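Local coordinates for Blr3880 protein (Bradyrhizobium japonicum, PDB 2OOD) that probably catalyses the zinc-dependent hydrolytic deamination of guanine to xanthine and ammonia in purine breakdown, at residues Ile80-Pro83 / Gln84-Val87. Numbering follows the deposited sequence.
Sequences IHLP and QTRV. With ZN (zinc ion), chain B; GUN (guanine), chain C.
The zinc site of an amidohydrolase TIM barrel takes its second histidine from the HxH motif at the end of strand 70-81, and here His-81 meets Gln-84 just as the chain leaves that strand in a short 3-10 turn. NE2 of His-81 binds the zinc ion at 2.1 Å; His-79, His-234, Asp-326, N2 of the bound guanine and a water complete the metal's surroundings. The Gln-84 side chain runs alongside the imidazole in the same direction, its NE2 set over one ring face, off-centre toward the rim, while the amide and ring planes lie 14° apart. NE2 of Gln-84 lies 3.1 Å from CG of His-81. It also comes near ND1 without bonding to it, both atoms being donors; it donates a hydrogen bond to OE2 of Glu-107 on helix 95-107. With CG of Gln-84 beside its own backbone N (chi1 -72°) and the chain extended beyond, the amide reaches back to the ring. The turn is tied by backbone bonds and by the Thr-85 hydroxyl: N of Gln-84 donates to O of His-81 (2.9 Å). O of Leu-82 takes two bonds from Thr-85, one from N (3.2 Å), which sits well out of the carbonyl plane, the other from OG1 (2.7 Å), in the plane and on a lone pair. A water links O of Pro-83 to N of Arg-86, whose guanidinium reaches Trp-420 and Ser-423 of the second subunit. The metal ligand is thus flanked by a neutral amide held by the carboxylate of Glu-107, and the bonded turn and Glu-107 together should limit how far that amide can shift over the ring.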
# COMPACT_ATOMS: atom_id res chain seq x y z
N ILE A 80 -17.12 -5.68 -0.53
CA ILE A 80 -16.98 -4.70 0.56
C ILE A 80 -17.97 -5.05 1.65
O ILE A 80 -18.94 -5.75 1.41
CB ILE A 80 -17.29 -3.23 0.15
CG1 ILE A 80 -17.71 -3.15 -1.31
CG2 ILE A 80 -16.11 -2.32 0.45
CD1 ILE A 80 -19.09 -3.69 -1.55
N HIS A 81 -17.71 -4.56 2.85
CA HIS A 81 -18.57 -4.79 4.00
C HIS A 81 -19.10 -3.43 4.44
O HIS A 81 -18.40 -2.67 5.11
CB HIS A 81 -17.78 -5.42 5.15
CG HIS A 81 -17.45 -6.87 4.94
ND1 HIS A 81 -18.30 -7.89 5.31
CD2 HIS A 81 -16.34 -7.47 4.45
CE1 HIS A 81 -17.73 -9.05 5.05
NE2 HIS A 81 -16.53 -8.83 4.53
N LEU A 82 -20.34 -3.12 4.06
CA LEU A 82 -20.97 -1.85 4.41
C LEU A 82 -20.83 -1.44 5.88
O LEU A 82 -20.39 -0.32 6.17
CB LEU A 82 -22.45 -1.88 4.03
CG LEU A 82 -23.39 -0.98 4.84
CD1 LEU A 82 -23.05 0.48 4.60
CD2 LEU A 82 -24.83 -1.27 4.45
N PRO A 83 -21.21 -2.32 6.81
CA PRO A 83 -21.11 -2.00 8.23
C PRO A 83 -19.70 -1.87 8.80
O PRO A 83 -19.53 -1.63 9.99
CB PRO A 83 -21.92 -3.11 8.89
CG PRO A 83 -21.63 -4.27 8.01
CD PRO A 83 -21.74 -3.68 6.62
N GLN A 84 -18.68 -2.03 7.96
CA GLN A 84 -17.31 -1.92 8.43
C GLN A 84 -16.65 -0.61 7.99
O GLN A 84 -15.47 -0.38 8.25
CB GLN A 84 -16.50 -3.12 7.95
CG GLN A 84 -16.88 -4.40 8.65
CD GLN A 84 -16.21 -5.61 8.05
OE1 GLN A 84 -15.07 -5.55 7.62
NE2 GLN A 84 -16.92 -6.73 8.02
N THR A 85 -17.45 0.24 7.35
CA THR A 85 -17.01 1.54 6.86
C THR A 85 -16.23 2.38 7.87
O THR A 85 -15.32 3.11 7.50
CB THR A 85 -18.23 2.39 6.40
OG1 THR A 85 -18.88 1.74 5.31
CG2 THR A 85 -17.80 3.78 5.99
N ARG A 86 -16.59 2.26 9.14
CA ARG A 86 -15.95 3.06 10.17
C ARG A 86 -14.81 2.39 10.92
O ARG A 86 -14.11 3.05 11.69
CB ARG A 86 -17.02 3.49 11.18
CG ARG A 86 -16.59 4.59 12.13
CD ARG A 86 -17.75 5.00 13.01
NE ARG A 86 -17.44 6.20 13.77
CZ ARG A 86 -18.27 6.78 14.63
NH1 ARG A 86 -19.47 6.26 14.84
NH2 ARG A 86 -17.90 7.89 15.27
N VAL A 87 -14.59 1.10 10.68
CA VAL A 87 -13.54 0.37 11.38
C VAL A 87 -12.49 -0.33 10.50
O VAL A 87 -12.05 -1.43 10.83
CB VAL A 87 -14.18 -0.67 12.34
CG1 VAL A 87 -14.94 0.05 13.44
CG2 VAL A 87 -15.12 -1.58 11.57
ZN ZN B . -15.19 -10.00 3.37
N9 GUN C . -16.03 -13.70 6.62
C8 GUN C . -15.77 -14.26 7.82
N7 GUN C . -14.65 -13.81 8.31
C5 GUN C . -14.11 -12.91 7.45
C6 GUN C . -12.93 -12.11 7.45
O6 GUN C . -12.12 -12.14 8.39
N1 GUN C . -12.71 -11.28 6.35
C2 GUN C . -13.61 -11.24 5.29
N2 GUN C . -13.37 -10.39 4.22
N3 GUN C . -14.70 -11.98 5.29
C4 GUN C . -14.99 -12.82 6.33
O HOH W 1 -19.26 1.32 10.32
O HOH W 2 -13.86 -8.31 4.75